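Luciferase-like monooxygenase (Streptomyces bottropensis, PDB 4US5) probably acts as a flavin-dependent monooxygenase of the bacterial luciferase family, inserting oxygen from molecular oxygen into a substrate. Local coordinates at residues 291-299 with 327-335; 199-207 with 217-225. All coordinates share one frame; numbering follows the deposited sequence. Where two conformers were deposited one is given.

Both contacts belong to the shell of a TIM barrel, with about 21 Å between their centres, and both segments of contact 2 (199-207 with 217-225) precede those of contact 1 (291-299 with 327-335) in the sequence. Contact 2 seats a helix on strand 221-229, whereas contact 1 sets two outer helices against each other over the later part of that strand. They meet where Leu298 CD2 of contact 1 packs on Val225 CG2 of contact 2 at 4.0 Å. Neither forms a metal site; the Leu329 side chain is about 10 Å from a bound sodium ion. In contact 2 the Arg220 side chain lies about 3 Å from a buffer molecule, EPE, probably from the crystallisation liquor.

Contact 1 of 2, residues 291-299 with 327-335; sequences PDRVRDQLT and RLLAEAFEL
Two outer helices of the TIM barrel, 291-305 and 319-332, meet where Pro291, Arg295 and Leu298 face Ala332, and Phe333 just beyond the helix end; the axes of the short segments pass 9.6 Å apart and cross at -62°. Pro291 CB and Ala332 CB touch at 4.2 Å. The Phe333 ring lies against the neighbouring helix, its CZ 3.8 Å from Arg295 CA. Arg295 CG lies over one face, displaced to the rim, while Leu298 CB meets the edge near the ring plane. Deeper in, Val294 CG2 and Leu329 CD2 pack at 3.7 Å, their side chains nearly perpendicular, and this apolar layer rests on Val227 and Cys229 of barrel strand 221-229. Toward the outside, with CG anti to the backbone N (chi1 176°), Arg295 lays its CD 3.6 Å from Ala332 O. Its NH1 donates to a water that in turn donates to Ala332 O at 2.6 Å, near the helix end closed by a Schellman motif with Glu334 at C-prime. NE and NH2 both grip Asp296 OD1 side-on, the oxygen lying in the guanidinium plane, and thereby help fix the rotation of the group. Asp292 OD1, well out of that plane, adds charge attraction alone.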
loop_
_atom_site.group_PDB
_atom_site.type_symbol
_atom_site.label_atom_id
_atom_site.label_comp_id
_atom_site.label_asym_id
_atom_site.label_seq_id
_atom_site.Cartn_x
_atom_site.Cartn_y
_atom_site.Cartn_z
ATOM N N PRO B 291 -32.374 -8.420 -14.917
ATOM C CA PRO B 291 -31.269 -9.229 -15.361
ATOM C C PRO B 291 -31.277 -9.511 -16.861
ATOM O O PRO B 291 -30.237 -9.369 -17.520
ATOM C CB PRO B 291 -31.442 -10.538 -14.564
ATOM C CG PRO B 291 -32.180 -10.133 -13.353
ATOM C CD PRO B 291 -33.123 -9.072 -13.824
ATOM N N ASP B 292 -32.424 -9.909 -17.403
ATOM C CA ASP B 292 -32.508 -10.182 -18.849
ATOM C C ASP B 292 -32.192 -8.950 -19.665
ATOM O O ASP B 292 -31.478 -9.029 -20.647
ATOM C CB ASP B 292 -33.899 -10.704 -19.238
ATOM C CG ASP B 292 -34.102 -12.156 -18.875
ATOM O OD1 ASP B 292 -33.137 -12.819 -18.390
ATOM O OD2 ASP B 292 -35.256 -12.620 -19.009
ATOM N N ARG B 293 -32.719 -7.809 -19.275
ATOM C CA ARG B 293 -32.520 -6.583 -20.063
ATOM C C ARG B 293 -31.041 -6.179 -20.060
ATOM O O ARG B 293 -30.476 -5.885 -21.110
ATOM C CB ARG B 293 -33.368 -5.416 -19.550
ATOM C CG ARG B 293 -33.160 -4.137 -20.358
ATOM C CD ARG B 293 -33.797 -2.887 -19.764
ATOM N NE ARG B 293 -35.229 -3.039 -19.657
ATOM C CZ ARG B 293 -36.078 -2.950 -20.683
ATOM N NH1 ARG B 293 -35.638 -2.701 -21.922
ATOM N NH2 ARG B 293 -37.385 -3.117 -20.469
ATOM N N VAL B 294 -30.431 -6.163 -18.877
ATOM C CA VAL B 294 -29.021 -5.764 -18.798
ATOM C C VAL B 294 -28.144 -6.798 -19.500
ATOM O O VAL B 294 -27.238 -6.429 -20.203
ATOM C CB VAL B 294 -28.521 -5.381 -17.371
ATOM C CG1 VAL B 294 -29.510 -4.433 -16.701
ATOM C CG2 VAL B 294 -28.327 -6.601 -16.527
ATOM N N ARG B 295 -28.469 -8.088 -19.375
ATOM C CA ARG B 295 -27.682 -9.144 -20.030
ATOM C C ARG B 295 -27.683 -8.925 -21.543
ATOM O O ARG B 295 -26.630 -8.915 -22.200
ATOM C CB ARG B 295 -28.256 -10.527 -19.690
ATOM C CG ARG B 295 -27.562 -11.679 -20.406
ATOM C CD ARG B 295 -28.459 -12.924 -20.456
ATOM N NE ARG B 295 -29.657 -12.669 -21.247
ATOM C CZ ARG B 295 -30.797 -13.349 -21.178
ATOM N NH1 ARG B 295 -30.947 -14.360 -20.331
ATOM N NH2 ARG B 295 -31.811 -13.010 -21.967
ATOM N N ASP B 296 -28.872 -8.681 -22.083
ATOM C CA ASP B 296 -28.998 -8.520 -23.547
ATOM C C ASP B 296 -28.258 -7.278 -24.026
ATOM O O ASP B 296 -27.539 -7.319 -25.035
ATOM C CB ASP B 296 -30.475 -8.456 -23.944
ATOM C CG ASP B 296 -31.196 -9.783 -23.774
ATOM O OD1 ASP B 296 -30.538 -10.831 -23.552
ATOM O OD2 ASP B 296 -32.433 -9.783 -23.841
ATOM N N GLN B 297 -28.428 -6.164 -23.322
ATOM C CA GLN B 297 -27.769 -4.922 -23.699
ATOM C C GLN B 297 -26.251 -5.077 -23.640
ATOM O O GLN B 297 -25.516 -4.668 -24.550
ATOM C CB GLN B 297 -28.226 -3.783 -22.780
ATOM C CG GLN B 297 -27.586 -2.441 -23.053
ATOM C CD GLN B 297 -28.011 -1.840 -24.407
ATOM O OE1 GLN B 297 -29.061 -1.224 -24.512
ATOM N NE2 GLN B 297 -27.189 -2.037 -25.438
ATOM N N LEU B 298 -25.767 -5.661 -22.548
ATOM C CA LEU B 298 -24.336 -5.764 -22.341
ATOM C C LEU B 298 -23.690 -6.737 -23.308
ATOM O O LEU B 298 -22.595 -6.507 -23.784
ATOM C CB LEU B 298 -24.026 -6.184 -20.885
ATOM C CG LEU B 298 -24.316 -5.133 -19.827
ATOM C CD1 LEU B 298 -24.269 -5.768 -18.430
ATOM C CD2 LEU B 298 -23.322 -3.988 -19.916
ATOM N N THR B 299 -24.410 -7.800 -23.644
ATOM C CA THR B 299 -23.919 -8.779 -24.606
ATOM C C THR B 299 -23.747 -8.142 -26.009
ATOM O O THR B 299 -22.749 -8.384 -26.688
ATOM C CB THR B 299 -24.835 -10.017 -24.657
ATOM O OG1 THR B 299 -24.783 -10.678 -23.389
ATOM C CG2 THR B 299 -24.354 -10.995 -25.728
ATOM N N ARG B 327 -24.893 -10.031 -7.650
ATOM C CA ARG B 327 -25.395 -11.406 -7.590
ATOM C C ARG B 327 -26.253 -11.733 -8.810
ATOM O O ARG B 327 -26.072 -12.749 -9.445
ATOM C CB ARG B 327 -26.265 -11.598 -6.354
ATOM C CG ARG B 327 -25.500 -11.883 -5.116
ATOM C CD ARG B 327 -26.378 -12.689 -4.146
ATOM N NE ARG B 327 -25.867 -12.599 -2.807
ATOM C CZ ARG B 327 -25.015 -13.475 -2.288
ATOM N NH1 ARG B 327 -24.601 -14.512 -3.011
ATOM N NH2 ARG B 327 -24.573 -13.311 -1.038
ATOM N N LEU B 328 -27.153 -10.839 -9.134
ATOM C CA LEU B 328 -28.063 -11.043 -10.288
ATOM C C LEU B 328 -27.299 -11.078 -11.594
ATOM O O LEU B 328 -27.579 -11.909 -12.476
ATOM C CB LEU B 328 -29.123 -9.952 -10.334
ATOM C CG LEU B 328 -30.159 -9.945 -9.239
ATOM C CD1 LEU B 328 -30.949 -8.655 -9.295
ATOM C CD2 LEU B 328 -31.086 -11.176 -9.317
ATOM N N LEU B 329 -26.252 -10.248 -11.708
ATOM C CA LEU B 329 -25.413 -10.273 -12.896
ATOM C C LEU B 329 -24.631 -11.589 -13.069
ATOM O O LEU B 329 -24.513 -12.108 -14.177
ATOM C CB LEU B 329 -24.413 -9.089 -12.902
ATOM C CG LEU B 329 -24.958 -7.724 -13.226
ATOM C CD1 LEU B 329 -23.912 -6.639 -12.901
ATOM C CD2 LEU B 329 -25.352 -7.684 -14.694
ATOM N N ALA B 330 -24.058 -12.093 -11.987
ATOM C CA ALA B 330 -23.355 -13.338 -12.044
ATOM C C ALA B 330 -24.282 -14.451 -12.573
ATOM O O ALA B 330 -23.848 -15.307 -13.346
ATOM C CB ALA B 330 -22.830 -13.724 -10.675
ATOM N N GLU B 331 -25.498 -14.474 -12.078
ATOM C CA GLU B 331 -26.508 -15.501 -12.492
ATOM C C GLU B 331 -26.887 -15.281 -13.981
ATOM O O GLU B 331 -26.862 -16.203 -14.781
ATOM C CB GLU B 331 -27.742 -15.380 -11.601
ATOM C CG GLU B 331 -28.871 -16.371 -11.901
ATOM C CD GLU B 331 -30.149 -16.110 -11.071
ATOM O OE1 GLU B 331 -30.355 -14.979 -10.551
ATOM O OE2 GLU B 331 -30.969 -17.049 -10.958
ATOM N N ALA B 332 -27.106 -14.034 -14.359
ATOM C CA ALA B 332 -27.450 -13.743 -15.758
ATOM C C ALA B 332 -26.360 -14.119 -16.749
ATOM O O ALA B 332 -26.653 -14.555 -17.868
ATOM C CB ALA B 332 -27.815 -12.277 -15.906
ATOM N N PHE B 333 -25.094 -13.973 -16.362
ATOM C CA PHE B 333 -23.974 -14.342 -17.216
ATOM C C PHE B 333 -23.431 -15.757 -16.955
ATOM O O PHE B 333 -22.387 -16.125 -17.481
ATOM C CB PHE B 333 -22.876 -13.276 -17.110
ATOM C CG PHE B 333 -23.211 -12.028 -17.848
ATOM C CD1 PHE B 333 -24.043 -11.066 -17.276
ATOM C CD2 PHE B 333 -22.821 -11.875 -19.157
ATOM C CE1 PHE B 333 -24.380 -9.935 -17.970
ATOM C CE2 PHE B 333 -23.178 -10.744 -19.852
ATOM C CZ PHE B 333 -23.967 -9.793 -19.262
ATOM N N GLU B 334 -24.167 -16.525 -16.175
ATOM C CA GLU B 334 -23.873 -17.944 -15.975
ATOM C C GLU B 334 -22.479 -18.166 -15.405
ATOM O O GLU B 334 -21.746 -19.068 -15.829
ATOM C CB GLU B 334 -24.096 -18.743 -17.306
ATOM C CG GLU B 334 -25.570 -18.735 -17.672
ATOM C CD GLU B 334 -25.890 -19.358 -19.046
ATOM O OE1 GLU B 334 -25.011 -19.971 -19.715
ATOM O OE2 GLU B 334 -27.014 -19.202 -19.461
ATOM N N LEU B 335 -22.085 -17.295 -14.480
ATOM C CA LEU B 335 -20.773 -17.436 -13.872
ATOM C C LEU B 335 -20.722 -18.763 -13.077
ATOM O O LEU B 335 -21.660 -19.102 -12.360
ATOM C CB LEU B 335 -20.461 -16.263 -12.946
ATOM C CG LEU B 335 -19.648 -15.110 -13.566
ATOM C CD1 LEU B 335 -20.332 -14.590 -14.814
ATOM C CD2 LEU B 335 -19.432 -14.014 -12.554
HETATM O O HOH W 1 -29.020 -15.492 -18.581
#

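Contact 2 of 2, residues 199-207 with 217-225; sequences TREAMDTYR and PSPRPILSV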
loop_
_atom_site.group_PDB
_atom_site.type_symbol
_atom_site.label_atom_id
_atom_site.label_comp_id
_atom_site.label_asym_id
_atom_site.label_seq_id
_atom_site.Cartn_x
_atom_site.Cartn_y
_atom_site.Cartn_z
ATOM N N THR B 199 -16.953 4.728 -27.681
ATOM C CA THR B 199 -16.701 3.346 -27.311
ATOM C C THR B 199 -16.438 2.443 -28.510
ATOM O O THR B 199 -15.435 1.735 -28.563
ATOM C CB THR B 199 -17.894 2.785 -26.507
ATOM O OG1 THR B 199 -18.138 3.645 -25.379
ATOM C CG2 THR B 199 -17.595 1.364 -26.021
ATOM N N ARG B 200 -17.350 2.448 -29.475
ATOM C CA ARG B 200 -17.188 1.596 -30.639
ATOM C C ARG B 200 -15.896 1.897 -31.391
ATOM O O ARG B 200 -15.114 0.980 -31.700
ATOM C CB ARG B 200 -18.412 1.715 -31.558
ATOM C CG ARG B 200 -18.295 0.863 -32.818
ATOM C CD ARG B 200 -19.518 1.032 -33.670
ATOM N NE ARG B 200 -20.709 0.357 -33.132
ATOM C CZ ARG B 200 -20.983 -0.931 -33.274
ATOM N NH1 ARG B 200 -20.140 -1.747 -33.871
ATOM N NH2 ARG B 200 -22.106 -1.417 -32.810
ATOM N N GLU B 201 -15.630 3.156 -31.648
ATOM C CA GLU B 201 -14.418 3.541 -32.384
ATOM C C GLU B 201 -13.155 3.157 -31.635
ATOM O O GLU B 201 -12.193 2.639 -32.231
ATOM C CB GLU B 201 -14.400 5.051 -32.704
ATOM C CG GLU B 201 -13.161 5.506 -33.458
ATOM C CD GLU B 201 -13.081 7.006 -33.716
ATOM O OE1 GLU B 201 -14.045 7.743 -33.434
ATOM O OE2 GLU B 201 -12.034 7.448 -34.218
ATOM N N ALA B 202 -13.132 3.432 -30.332
ATOM C CA ALA B 202 -11.971 3.131 -29.511
ATOM C C ALA B 202 -11.646 1.650 -29.497
ATOM O O ALA B 202 -10.501 1.281 -29.694
ATOM C CB ALA B 202 -12.161 3.657 -28.085
HETATM N N MSE B 203 -12.647 0.808 -29.300
HETATM C CA MSE B 203 -12.440 -0.610 -29.227
HETATM C C MSE B 203 -12.069 -1.167 -30.608
HETATM O O MSE B 203 -11.249 -2.072 -30.718
HETATM C CB MSE B 203 -13.638 -1.302 -28.608
HETATM C CG MSE B 203 -13.858 -0.821 -27.147
HETATM SE SE MSE B 203 -12.524 -1.666 -25.954
HETATM C CE MSE B 203 -13.544 -3.286 -25.520
ATOM N N ASP B 204 -12.669 -0.618 -31.662
ATOM C CA ASP B 204 -12.262 -0.989 -33.058
ATOM C C ASP B 204 -10.799 -0.641 -33.300
ATOM O O ASP B 204 -10.046 -1.468 -33.809
ATOM C CB ASP B 204 -13.138 -0.260 -34.082
ATOM C CG ASP B 204 -14.521 -0.888 -34.231
ATOM O OD1 ASP B 204 -14.730 -1.996 -33.720
ATOM O OD2 ASP B 204 -15.406 -0.252 -34.864
ATOM N N THR B 205 -10.416 0.577 -32.934
ATOM C CA THR B 205 -9.054 1.086 -33.107
ATOM C C THR B 205 -8.024 0.271 -32.357
ATOM O O THR B 205 -6.956 -0.083 -32.903
ATOM C CB THR B 205 -8.964 2.552 -32.669
ATOM O OG1 THR B 205 -9.791 3.335 -33.533
ATOM C CG2 THR B 205 -7.545 3.088 -32.751
ATOM N N TYR B 206 -8.338 -0.073 -31.109
ATOM C CA TYR B 206 -7.466 -0.924 -30.312
ATOM C C TYR B 206 -7.144 -2.233 -31.028
ATOM O O TYR B 206 -5.973 -2.634 -31.131
ATOM C CB TYR B 206 -8.117 -1.250 -28.941
ATOM C CG TYR B 206 -7.349 -2.240 -28.137
ATOM C CD1 TYR B 206 -6.042 -1.969 -27.731
ATOM C CD2 TYR B 206 -7.918 -3.415 -27.713
ATOM C CE1 TYR B 206 -5.322 -2.882 -26.966
ATOM C CE2 TYR B 206 -7.208 -4.324 -26.950
ATOM C CZ TYR B 206 -5.918 -4.054 -26.573
ATOM O OH TYR B 206 -5.227 -4.975 -25.808
ATOM N N ARG B 207 -8.176 -2.900 -31.503
ATOM C CA ARG B 207 -8.032 -4.171 -32.182
ATOM C C ARG B 207 -7.322 -4.033 -33.519
ATOM O O ARG B 207 -6.425 -4.815 -33.812
ATOM C CB ARG B 207 -9.380 -4.858 -32.362
ATOM C CG ARG B 207 -9.895 -5.450 -31.051
ATOM C CD ARG B 207 -11.260 -6.055 -31.198
ATOM N NE ARG B 207 -12.239 -5.023 -31.492
ATOM C CZ ARG B 207 -13.475 -5.263 -31.874
ATOM N NH1 ARG B 207 -13.905 -6.522 -31.988
ATOM N NH2 ARG B 207 -14.293 -4.245 -32.125
ATOM N N PRO B 217 0.203 -11.598 -27.171
ATOM C CA PRO B 217 0.242 -11.826 -28.621
ATOM C C PRO B 217 -0.977 -11.311 -29.368
ATOM O O PRO B 217 -0.895 -11.071 -30.565
ATOM C CB PRO B 217 0.304 -13.340 -28.728
ATOM C CG PRO B 217 -0.393 -13.832 -27.521
ATOM C CD PRO B 217 0.006 -12.854 -26.439
ATOM N N SER B 218 -2.107 -11.177 -28.665
ATOM C CA SER B 218 -3.365 -10.728 -29.290
ATOM C C SER B 218 -4.049 -9.644 -28.411
ATOM O O SER B 218 -3.724 -9.521 -27.209
ATOM C CB SER B 218 -4.276 -11.932 -29.498
ATOM O OG SER B 218 -4.433 -12.634 -28.291
ATOM N N PRO B 219 -4.956 -8.844 -28.997
ATOM C CA PRO B 219 -5.665 -7.827 -28.206
ATOM C C PRO B 219 -6.366 -8.456 -27.013
ATOM O O PRO B 219 -6.870 -9.569 -27.104
ATOM C CB PRO B 219 -6.683 -7.249 -29.197
ATOM C CG PRO B 219 -6.138 -7.581 -30.555
ATOM C CD PRO B 219 -5.417 -8.874 -30.398
ATOM N N ARG B 220 -6.370 -7.755 -25.883
ATOM C CA ARG B 220 -7.066 -8.219 -24.696
ATOM C C ARG B 220 -7.955 -7.068 -24.186
ATOM O O ARG B 220 -7.547 -6.313 -23.339
ATOM C CB ARG B 220 -6.054 -8.630 -23.633
ATOM C CG ARG B 220 -5.145 -9.781 -24.064
ATOM C CD ARG B 220 -5.763 -11.164 -23.832
ATOM N NE ARG B 220 -6.557 -11.213 -22.603
ATOM C CZ ARG B 220 -6.039 -11.261 -21.375
ATOM N NH1 ARG B 220 -4.724 -11.249 -21.197
ATOM N NH2 ARG B 220 -6.845 -11.312 -20.312
ATOM N N PRO B 221 -9.147 -6.913 -24.772
ATOM C CA PRO B 221 -10.013 -5.805 -24.434
ATOM C C PRO B 221 -10.997 -6.117 -23.296
ATOM O O PRO B 221 -11.668 -7.161 -23.302
ATOM C CB PRO B 221 -10.763 -5.524 -25.764
ATOM C CG PRO B 221 -10.405 -6.633 -26.710
ATOM C CD PRO B 221 -9.675 -7.670 -25.925
ATOM N N ILE B 222 -11.117 -5.170 -22.374
ATOM C CA ILE B 222 -12.156 -5.155 -21.360
ATOM C C ILE B 222 -12.997 -3.898 -21.590
ATOM O O ILE B 222 -12.451 -2.831 -21.891
ATOM C CB ILE B 222 -11.517 -5.081 -19.937
ATOM C CG1 ILE B 222 -10.930 -6.442 -19.589
ATOM C CG2 ILE B 222 -12.528 -4.639 -18.894
ATOM C CD1 ILE B 222 -10.295 -6.508 -18.207
ATOM N N LEU B 223 -14.301 -4.008 -21.401
ATOM C CA LEU B 223 -15.174 -2.862 -21.412
ATOM C C LEU B 223 -15.662 -2.550 -19.987
ATOM O O LEU B 223 -16.295 -3.400 -19.366
ATOM C CB LEU B 223 -16.369 -3.164 -22.297
ATOM C CG LEU B 223 -17.247 -2.015 -22.743
ATOM C CD1 LEU B 223 -16.457 -1.012 -23.561
ATOM C CD2 LEU B 223 -18.421 -2.561 -23.533
ATOM N N SER B 224 -15.307 -1.377 -19.466
ATOM C CA SER B 224 -15.799 -0.943 -18.168
ATOM C C SER B 224 -17.105 -0.225 -18.322
ATOM O O SER B 224 -17.215 0.735 -19.105
ATOM C CB SER B 224 -14.776 -0.096 -17.432
ATOM O OG SER B 224 -13.610 -0.862 -17.250
ATOM N N VAL B 225 -18.084 -0.673 -17.560
ATOM C CA VAL B 225 -19.460 -0.242 -17.672
ATOM C C VAL B 225 -20.031 -0.056 -16.280
ATOM O O VAL B 225 -19.747 -0.842 -15.388
ATOM C CB VAL B 225 -20.340 -1.279 -18.412
ATOM C CG1 VAL B 225 -20.092 -1.229 -19.912
ATOM C CG2 VAL B 225 -20.128 -2.691 -17.878
#
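Helix segment 199-207 runs almost antiparallel to strand 221-225, with 165° between their directions and 10.2 Å between their axes. The backbones draw together toward the helix C-terminal side, where Arg207 and Pro219 have their CA atoms 5.9 Å apart. There a chi1 of 173° turns the Tyr206 ring away from its own backbone N and out to the chain entering the strand. Arg220 N donates to Tyr206 OH in a nearly straight bond of 3.0 Å (170° at the hydrogen), coming in at the ring edge. The hydroxyl also bonds to Leu186 O, so this buried oxygen has two partners. Tyr206 CE2 touches Pro219 CB at 3.7 Å, and Pro221 CG sits in the ring plane at the edge. A phenylalanine here would probably leave both Arg220 N and Leu186 O without their hydroxyl mate. One turn earlier, selenomethionine Met203, bent at both chi2 and chi3, puts its CE 3.6 Å from Pro221 CB and also beside Leu223. Thr199 CG2 meets Leu223 CD1 at 3.6 Å, while Thr199 OG1 is hydrogen-bonded to His192 ND1. On the outer side, Arg207 CG touches Pro219 CB while NE bonds back to Met203 O and NH2 pairs with Asp204. The contact belongs to the beta-alpha-beta unit formed by strand 188-191, helix 199-209 and strand 221-229: Tyr190 of the first strand touches Thr199 and Met203, helix 175-184 touches Tyr206 through Ala181, and helix 291-305 packs on Met203 and Leu223.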